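Long-range contacts in Oxidored_FMN domain-containing protein ([Pseudomonas] geniculata N1, PDB 6L6J), which acts as a 6-hydroxypseudooxynicotine amine oxidase and carries FMN, a [4Fe-4S] cluster and ADP as bound groups: residues A[361-366]-A[651-656]; A[391-396]-A[476-481]. One frame throughout, in Å; residues are numbered along the deposited sequence.

Interaction 1: residues A[361-366]-A[651-656]. With SF4 (iron/sulfur cluster), chain C.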
ATOM      1  N   ARG A 361       1.568   7.583  -0.342  1.00 21.62           N
ATOM      2  CA  ARG A 361       0.612   7.965  -1.419  1.00 23.29           C
ATOM      3  C   ARG A 361      -0.382   6.816  -1.612  1.00 22.62           C
ATOM      4  O   ARG A 361      -0.095   5.720  -1.114  1.00 21.24           O
ATOM      5  CB  ARG A 361       1.331   8.244  -2.746  1.00 23.17           C
ATOM      6  CG  ARG A 361       1.715   6.986  -3.518  1.00 23.40           C
ATOM      7  CD  ARG A 361       2.795   7.253  -4.539  1.00 24.15           C
ATOM      8  NE  ARG A 361       2.314   8.117  -5.611  1.00 25.83           N
ATOM      9  CZ  ARG A 361       3.085   8.612  -6.573  1.00 26.95           C
ATOM     10  NH1 ARG A 361       4.383   8.342  -6.583  1.00 26.71           N
ATOM     11  NH2 ARG A 361       2.559   9.390  -7.510  1.00 27.08           N
ATOM     12  N   CYS A 362      -1.458   7.052  -2.363  1.00 23.29           N
ATOM     13  CA  CYS A 362      -2.510   6.046  -2.687  1.00 24.75           C
ATOM     14  C   CYS A 362      -2.935   6.179  -4.153  1.00 25.97           C
ATOM     15  O   CYS A 362      -3.236   7.292  -4.605  1.00 27.31           O
ATOM     16  CB  CYS A 362      -3.731   6.193  -1.789  1.00 24.45           C
ATOM     17  SG  CYS A 362      -5.056   5.012  -2.156  1.00 25.98           S
ATOM     18  N   THR A 363      -2.959   5.060  -4.872  1.00 27.82           N
ATOM     19  CA  THR A 363      -3.401   5.007  -6.290  1.00 28.99           C
ATOM     20  C   THR A 363      -4.846   5.536  -6.415  1.00 28.97           C
ATOM     21  O   THR A 363      -5.157   6.256  -7.447  1.00 24.74           O
ATOM     22  CB  THR A 363      -3.274   3.579  -6.813  1.00 28.44           C
ATOM     23  OG1 THR A 363      -1.947   3.185  -6.461  1.00 27.35           O
ATOM     24  CG2 THR A 363      -3.558   3.485  -8.299  1.00 28.71           C
ATOM     25  N   GLN A 364      -5.700   5.173  -5.440  1.00 25.19           N
ATOM     26  CA  GLN A 364      -7.163   5.423  -5.522  1.00 25.90           C
ATOM     27  C   GLN A 364      -7.449   6.841  -5.033  1.00 25.19           C
ATOM     28  O   GLN A 364      -8.244   7.534  -5.684  1.00 25.51           O
ATOM     29  CB  GLN A 364      -7.969   4.414  -4.703  1.00 26.42           C
ATOM     30  CG  GLN A 364      -8.315   3.109  -5.404  1.00 23.91           C
ATOM     31  CD  GLN A 364      -9.343   3.291  -6.490  1.00 26.46           C
ATOM     32  OE1 GLN A 364      -9.131   4.044  -7.443  1.00 25.92           O
ATOM     33  NE2 GLN A 364     -10.466   2.587  -6.369  1.00 27.27           N
ATOM     34  N   ASN A 365      -6.771   7.255  -3.969  1.00 24.56           N
ATOM     35  CA  ASN A 365      -7.028   8.531  -3.256  1.00 24.88           C
ATOM     36  C   ASN A 365      -5.786   9.417  -3.347  1.00 26.24           C
ATOM     37  O   ASN A 365      -4.989   9.443  -2.415  1.00 26.82           O
ATOM     38  CB  ASN A 365      -7.475   8.223  -1.820  1.00 23.92           C
ATOM     39  CG  ASN A 365      -7.639   9.443  -0.945  1.00 24.23           C
ATOM     40  OD1 ASN A 365      -7.884  10.557  -1.441  1.00 24.73           O
ATOM     41  ND2 ASN A 365      -7.460   9.238   0.353  1.00 22.76           N
ATOM     42  N   PRO A 366      -5.586  10.193  -4.443  1.00 28.22           N
ATOM     43  CA  PRO A 366      -4.427  11.094  -4.553  1.00 29.87           C
ATOM     44  C   PRO A 366      -4.171  12.016  -3.336  1.00 30.55           C
ATOM     45  O   PRO A 366      -2.998  12.382  -3.114  1.00 29.83           O
ATOM     46  CB  PRO A 366      -4.776  11.954  -5.778  1.00 29.53           C
ATOM     47  CG  PRO A 366      -5.626  11.028  -6.626  1.00 29.92           C
ATOM     48  CD  PRO A 366      -6.453  10.243  -5.631  1.00 27.87           C
ATOM     49  N   GLY A 651       4.497   6.137 -16.020  1.00 27.72           N
ATOM     50  CA  GLY A 651       4.701   5.770 -14.608  1.00 28.69           C
ATOM     51  C   GLY A 651       3.601   4.887 -14.092  1.00 28.37           C
ATOM     52  O   GLY A 651       2.621   4.673 -14.834  1.00 30.40           O
ATOM     53  N   GLN A 652       3.738   4.384 -12.865  1.00 28.34           N
ATOM     54  CA  GLN A 652       2.671   3.569 -12.214  1.00 28.10           C
ATOM     55  C   GLN A 652       1.359   4.357 -12.254  1.00 28.91           C
ATOM     56  O   GLN A 652       1.398   5.619 -12.335  1.00 33.06           O
ATOM     57  CB  GLN A 652       3.047   3.156 -10.789  1.00 27.65           C
ATOM     58  CG  GLN A 652       3.259   4.298  -9.805  1.00 26.21           C
ATOM     59  CD  GLN A 652       3.235   3.775  -8.389  1.00 27.49           C
ATOM     60  OE1 GLN A 652       2.407   2.935  -8.032  1.00 26.02           O
ATOM     61  NE2 GLN A 652       4.147   4.265  -7.561  1.00 29.09           N
ATOM     62  N   ILE A 653       0.241   3.647 -12.179  1.00 30.11           N
ATOM     63  CA  ILE A 653      -1.138   4.213 -12.327  1.00 29.20           C
ATOM     64  C   ILE A 653      -1.379   5.312 -11.286  1.00 26.76           C
ATOM     65  O   ILE A 653      -2.062   6.281 -11.650  1.00 26.19           O
ATOM     66  CB  ILE A 653      -2.184   3.091 -12.262  1.00 28.87           C
ATOM     67  CG1 ILE A 653      -2.207   2.318 -13.575  1.00 29.84           C
ATOM     68  CG2 ILE A 653      -3.563   3.617 -11.910  1.00 32.91           C
ATOM     69  CD1 ILE A 653      -2.538   0.863 -13.384  1.00 33.13           C
ATOM     70  N   ALA A 654      -0.834   5.171 -10.072  1.00 25.24           N
ATOM     71  CA  ALA A 654      -0.906   6.194  -8.996  1.00 26.42           C
ATOM     72  C   ALA A 654      -0.539   7.571  -9.545  1.00 27.59           C
ATOM     73  O   ALA A 654      -1.153   8.548  -9.115  1.00 29.04           O
ATOM     74  CB  ALA A 654      -0.001   5.855  -7.841  1.00 25.59           C
ATOM     75  N   GLN A 655       0.438   7.631 -10.454  1.00 29.71           N
ATOM     76  CA  GLN A 655       0.962   8.900 -11.031  1.00 28.81           C
ATOM     77  C   GLN A 655      -0.088   9.495 -11.969  1.00 28.40           C
ATOM     78  O   GLN A 655      -0.182  10.723 -12.038  1.00 31.35           O
ATOM     79  CB  GLN A 655       2.269   8.645 -11.781  1.00 28.71           C
ATOM     80  CG  GLN A 655       2.948   9.913 -12.267  1.00 28.55           C
ATOM     81  CD  GLN A 655       3.309  10.857 -11.146  1.00 27.97           C
ATOM     82  OE1 GLN A 655       4.083  10.502 -10.243  1.00 26.92           O
ATOM     83  NE2 GLN A 655       2.747  12.062 -11.209  1.00 24.19           N
ATOM     84  N   ALA A 656      -0.829   8.647 -12.678  1.00 29.86           N
ATOM     85  CA  ALA A 656      -1.928   9.061 -13.583  1.00 30.17           C
ATOM     86  C   ALA A 656      -3.017   9.727 -12.739  1.00 29.65           C
ATOM     87  O   ALA A 656      -3.558  10.773 -13.194  1.00 25.30           O
ATOM     88  CB  ALA A 656      -2.461   7.885 -14.369  1.00 30.06           C
TER
HETATM   89 FE1  SF4 C 702      -3.285   0.785  -3.608  1.00 30.88          FE
HETATM   90 FE2  SF4 C 702      -5.196   0.404  -1.296  1.00 28.47          FE
HETATM   91 FE3  SF4 C 702      -4.334   3.143  -2.120  1.00 28.81          FE
HETATM   92 FE4  SF4 C 702      -2.407   1.304  -0.696  1.00 30.12          FE
HETATM   93  S1  SF4 C 702      -4.304   2.043  -0.284  1.00 22.10           S
HETATM   94  S2  SF4 C 702      -2.392   2.374  -2.545  1.00 26.82           S
HETATM   95  S3  SF4 C 702      -3.236  -0.318  -1.753  1.00 27.41           S
HETATM   96  S4  SF4 C 702      -5.208   1.533  -3.102  1.00 23.77           S
HETATM   97  O   HOH W   1       5.943   9.090  -8.789  1.00 23.90           O
HETATM   98  O   HOH W   2      -2.499   9.111  -6.596  1.00 17.66           O

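Interaction 2: residues A[391-396]-A[476-481]. With ADP (adenosine-5'-diphosphate), chain D.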
ATOM      1  N   ILE A 391     -14.566  22.288 -19.939  1.00 44.50           N
ATOM      2  CA  ILE A 391     -13.274  21.555 -20.105  1.00 45.19           C
ATOM      3  C   ILE A 391     -13.491  20.290 -20.961  1.00 43.09           C
ATOM      4  O   ILE A 391     -14.375  19.475 -20.633  1.00 41.13           O
ATOM      5  CB  ILE A 391     -12.653  21.220 -18.725  1.00 45.20           C
ATOM      6  CG1 ILE A 391     -12.369  22.478 -17.892  1.00 42.83           C
ATOM      7  CG2 ILE A 391     -11.402  20.367 -18.898  1.00 43.44           C
ATOM      8  CD1 ILE A 391     -13.438  22.823 -16.894  1.00 42.53           C
ATOM      9  N   LEU A 392     -12.689  20.114 -22.015  1.00 41.10           N
ATOM     10  CA  LEU A 392     -12.627  18.860 -22.811  1.00 38.47           C
ATOM     11  C   LEU A 392     -11.428  18.035 -22.328  1.00 36.63           C
ATOM     12  O   LEU A 392     -10.286  18.531 -22.407  1.00 35.35           O
ATOM     13  CB  LEU A 392     -12.505  19.186 -24.304  1.00 37.82           C
ATOM     14  CG  LEU A 392     -12.487  17.985 -25.257  1.00 38.13           C
ATOM     15  CD1 LEU A 392     -13.633  17.023 -24.982  1.00 38.97           C
ATOM     16  CD2 LEU A 392     -12.540  18.436 -26.713  1.00 37.88           C
ATOM     17  N   VAL A 393     -11.693  16.824 -21.836  1.00 35.11           N
ATOM     18  CA  VAL A 393     -10.650  15.842 -21.430  1.00 34.53           C
ATOM     19  C   VAL A 393     -10.541  14.792 -22.537  1.00 34.01           C
ATOM     20  O   VAL A 393     -11.544  14.116 -22.840  1.00 33.72           O
ATOM     21  CB  VAL A 393     -10.966  15.224 -20.055  1.00 34.50           C
ATOM     22  CG1 VAL A 393     -10.002  14.109 -19.698  1.00 35.14           C
ATOM     23  CG2 VAL A 393     -10.988  16.280 -18.959  1.00 34.53           C
ATOM     24  N   ILE A 394      -9.349  14.639 -23.092  1.00 33.97           N
ATOM     25  CA  ILE A 394      -9.079  13.698 -24.211  1.00 35.60           C
ATOM     26  C   ILE A 394      -8.282  12.511 -23.660  1.00 35.12           C
ATOM     27  O   ILE A 394      -7.061  12.657 -23.445  1.00 38.29           O
ATOM     28  CB  ILE A 394      -8.373  14.441 -25.360  1.00 35.13           C
ATOM     29  CG1 ILE A 394      -8.920  15.864 -25.497  1.00 38.13           C
ATOM     30  CG2 ILE A 394      -8.489  13.645 -26.647  1.00 35.27           C
ATOM     31  CD1 ILE A 394      -8.518  16.572 -26.766  1.00 40.38           C
ATOM     32  N   GLY A 395      -8.958  11.391 -23.414  1.00 34.00           N
ATOM     33  CA  GLY A 395      -8.355  10.176 -22.831  1.00 35.86           C
ATOM     34  C   GLY A 395      -9.206   9.582 -21.712  1.00 34.77           C
ATOM     35  O   GLY A 395      -9.526  10.303 -20.740  1.00 36.09           O
ATOM     36  N   GLY A 396      -9.536   8.301 -21.825  1.00 33.54           N
ATOM     37  CA  GLY A 396     -10.406   7.591 -20.868  1.00 35.62           C
ATOM     38  C   GLY A 396      -9.621   6.726 -19.905  1.00 32.63           C
ATOM     39  O   GLY A 396     -10.246   5.877 -19.273  1.00 33.98           O
ATOM     40  N   HIS A 476     -10.794  25.181 -21.888  1.00 43.34           N
ATOM     41  CA  HIS A 476      -9.550  24.506 -21.441  1.00 41.83           C
ATOM     42  C   HIS A 476      -9.547  23.065 -21.942  1.00 40.60           C
ATOM     43  O   HIS A 476     -10.548  22.382 -21.720  1.00 45.92           O
ATOM     44  CB  HIS A 476      -9.442  24.591 -19.908  1.00 40.94           C
ATOM     45  CG  HIS A 476      -8.168  24.030 -19.369  1.00 41.57           C
ATOM     46  ND1 HIS A 476      -6.941  24.551 -19.690  1.00 42.36           N
ATOM     47  CD2 HIS A 476      -7.923  22.972 -18.569  1.00 43.13           C
ATOM     48  CE1 HIS A 476      -5.995  23.852 -19.094  1.00 43.10           C
ATOM     49  NE2 HIS A 476      -6.571  22.879 -18.399  1.00 40.34           N
ATOM     50  N   VAL A 477      -8.453  22.620 -22.565  1.00 40.17           N
ATOM     51  CA  VAL A 477      -8.281  21.209 -23.033  1.00 40.17           C
ATOM     52  C   VAL A 477      -7.238  20.536 -22.145  1.00 41.03           C
ATOM     53  O   VAL A 477      -6.116  21.084 -22.049  1.00 43.68           O
ATOM     54  CB  VAL A 477      -7.839  21.116 -24.508  1.00 40.24           C
ATOM     55  CG1 VAL A 477      -7.652  19.665 -24.937  1.00 39.21           C
ATOM     56  CG2 VAL A 477      -8.801  21.846 -25.438  1.00 41.85           C
ATOM     57  N   ILE A 478      -7.578  19.380 -21.563  1.00 38.63           N
ATOM     58  CA  ILE A 478      -6.592  18.481 -20.893  1.00 36.57           C
ATOM     59  C   ILE A 478      -6.360  17.289 -21.825  1.00 38.29           C
ATOM     60  O   ILE A 478      -7.366  16.656 -22.201  1.00 41.36           O
ATOM     61  CB  ILE A 478      -7.097  18.065 -19.499  1.00 35.36           C
ATOM     62  CG1 ILE A 478      -7.159  19.267 -18.549  1.00 35.59           C
ATOM     63  CG2 ILE A 478      -6.239  16.950 -18.932  1.00 35.73           C
ATOM     64  CD1 ILE A 478      -7.956  19.035 -17.300  1.00 35.63           C
ATOM     65  N   VAL A 479      -5.110  17.032 -22.225  1.00 35.65           N
ATOM     66  CA  VAL A 479      -4.741  15.870 -23.084  1.00 36.59           C
ATOM     67  C   VAL A 479      -4.198  14.788 -22.152  1.00 39.40           C
ATOM     68  O   VAL A 479      -3.187  15.071 -21.469  1.00 40.52           O
ATOM     69  CB  VAL A 479      -3.720  16.210 -24.195  1.00 36.43           C
ATOM     70  CG1 VAL A 479      -3.501  15.026 -25.115  1.00 35.05           C
ATOM     71  CG2 VAL A 479      -4.109  17.431 -25.021  1.00 37.08           C
ATOM     72  N   ALA A 480      -4.814  13.595 -22.179  1.00 35.89           N
ATOM     73  CA  ALA A 480      -4.468  12.444 -21.324  1.00 32.77           C
ATOM     74  C   ALA A 480      -4.368  11.163 -22.163  1.00 32.75           C
ATOM     75  O   ALA A 480      -4.842  10.106 -21.692  1.00 37.45           O
ATOM     76  CB  ALA A 480      -5.504  12.341 -20.243  1.00 34.15           C
ATOM     77  N   THR A 481      -3.678  11.232 -23.299  1.00 29.70           N
ATOM     78  CA  THR A 481      -3.694  10.228 -24.396  1.00 29.81           C
ATOM     79  C   THR A 481      -2.777   9.024 -24.113  1.00 30.78           C
ATOM     80  O   THR A 481      -2.630   8.161 -25.019  1.00 30.92           O
ATOM     81  CB  THR A 481      -3.369  10.930 -25.716  1.00 31.03           C
ATOM     82  OG1 THR A 481      -2.142  11.637 -25.568  1.00 29.12           O
ATOM     83  CG2 THR A 481      -4.446  11.918 -26.112  1.00 33.94           C
TER
HETATM   84  PB  ADP D 703      -3.085   7.377 -18.542  1.00 31.73           P
HETATM   85  O1B ADP D 703      -4.527   7.706 -18.232  1.00 30.66           O
HETATM   86  O2B ADP D 703      -2.429   6.471 -17.501  1.00 29.63           O
HETATM   87  O3B ADP D 703      -2.269   8.607 -18.850  1.00 34.39           O
HETATM   88  PA  ADP D 703      -4.048   5.554 -20.625  1.00 30.59           P
HETATM   89  O1A ADP D 703      -4.727   4.791 -19.537  1.00 29.62           O
HETATM   90  O2A ADP D 703      -3.239   4.812 -21.622  1.00 29.48           O
HETATM   91  O3A ADP D 703      -3.056   6.586 -19.936  1.00 31.62           O
HETATM   92  O5' ADP D 703      -5.114   6.527 -21.346  1.00 31.25           O
HETATM   93  C5' ADP D 703      -5.027   6.866 -22.750  1.00 30.95           C
HETATM   94  C4' ADP D 703      -6.386   6.715 -23.389  1.00 32.04           C
HETATM   95  O4' ADP D 703      -6.580   7.809 -24.327  1.00 32.12           O
HETATM   96  C3' ADP D 703      -6.587   5.432 -24.217  1.00 34.70           C
HETATM   97  O3' ADP D 703      -7.922   4.942 -24.175  1.00 30.89           O
HETATM   98  C2' ADP D 703      -6.228   5.927 -25.623  1.00 36.46           C
HETATM   99  O2' ADP D 703      -6.645   5.097 -26.688  1.00 35.78           O
HETATM  100  C1' ADP D 703      -6.954   7.268 -25.573  1.00 36.10           C
HETATM  101  N9  ADP D 703      -6.615   8.183 -26.663  1.00 37.54           N
HETATM  102  C8  ADP D 703      -5.391   8.377 -27.262  1.00 36.13           C
HETATM  103  N7  ADP D 703      -5.425   9.254 -28.233  1.00 37.43           N
HETATM  104  C5  ADP D 703      -6.760   9.650 -28.296  1.00 39.11           C
HETATM  105  C6  ADP D 703      -7.456  10.565 -29.121  1.00 38.91           C
HETATM  106  N6  ADP D 703      -6.882  11.290 -30.071  1.00 36.06           N
HETATM  107  N1  ADP D 703      -8.786  10.726 -28.910  1.00 40.13           N
HETATM  108  C2  ADP D 703      -9.365  10.011 -27.939  1.00 38.08           C
HETATM  109  N3  ADP D 703      -8.815   9.134 -27.104  1.00 36.26           N
HETATM  110  C4  ADP D 703      -7.500   8.995 -27.332  1.00 35.85           C

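Interaction 1: residues A[361-366]-A[651-656]
Thr363 and Ala654 meet at the middle of this contact, with the methyl CB of Ala654 3.6 Å from Thr363 OG1. The methyl of Thr363 faces the same segment from its other branch: with CG2 anti to the backbone N, it comes within 3.6 Å of Ile653 CG2. Arg361 bends at chi3 (-67°) and passes Ala654 CB with its NE, bringing the guanidinium to Gln655. There NH2 makes a weak but fairly straight bond to OE1 of Gln655 (3.3 Å), which lies at the edge of the guanidinium and in its plane; the amide itself stands nearly upright to that plane, at 84°. A water doubles the link, accepting from Arg361 NH1 and donating to Gln655 OE1. Cys362, next along the chain, points away from the helix and completes the four-cysteine [4Fe-4S] site with Cys344, Cys347 and Cys350, its SG 2.0 Å from the iron FE3. The loop folds back so that the backbone N of Asn365 points at Cys362 SG (3.4 Å), joined by a weaker bond from Gln364 N; both would probably draw charge from the thiolate. Further out, a second water bridges Cys362 O and Ala654 O, and Thr657 OG1 bonds to the carbonyls of Thr363 and Ala654; water and hydroxyl join helix 653-666 to the cluster loop. Gln655 NE2 is held by Asp659, and Arg361 has a long, weak ion pair with Glu353.

Interaction 2: residues A[391-396]-A[476-481]
Ile394 keeps CG1 beside its backbone N and runs on extended (chi2 -167°), which carries CD1 to Val477 CG1 at 3.7 Å. Its other branch, CG2, lies anti to the N and meets the adenine of ADP, 3.7 Å from N1. Ile391 and Ile478 meet on the opposite face of the sheet, Ile391 CG2 being 4.0 Å from Ile478 CD1. Between these two layers the strands run parallel, 14° apart, and backbone bonds zigzag across: Leu392 N to His476 O, Ile478 N to Leu392 O, Ile394 N to Ile478 O, Ala480 N to Ile394 O (2.7 Å). These are the first and fourth strands of a Rossmann-type sheet of order 3-2-1-4-5, the central strand and its neighbour, with ADP across their C-terminal ends. Gly395, which fits the first glycine of a GxGxxG loop, brings its CA to 3.3 Å from ADP O4'; a side chain there would clash with Ala480 O. Thr481 CG2 touches the adenine at N7, 3.5 Å away, and its OG1 is bonded to Glu622 O. Cutting Ile394 back to an alanine takes away CG1, CG2 and CD1, and is likely to leave a gap beside Val477 CG1 and adenine N1, with the base seated less firmly. At the strands' other end, His476 packs its CB on Ile391 CG1 while Ser640 and Glu642 hold its ring nitrogens and Tyr667 stacks on the ring.

Interaction 2 is entirely buried, two adjoining inner strands of the nucleotide-binding domain joined by regular backbone bonds and aliphatic packing. Interaction 1 is only partly buried, although it lies nearer the middle of the chain; it sets an irregular loop against the start of a helix, so its chemistry is mixed: methyl contacts, water bridges, a weak arginine–glutamine bond and a metal thiolate. The centres are 18 Å apart and the two do not touch, yet helix 398-410 packs on both, and ADP lies at the ends of the strands while also touching Ala656 of interaction 1. Along the chain, interaction 2 is nested within the loop closed by interaction 1.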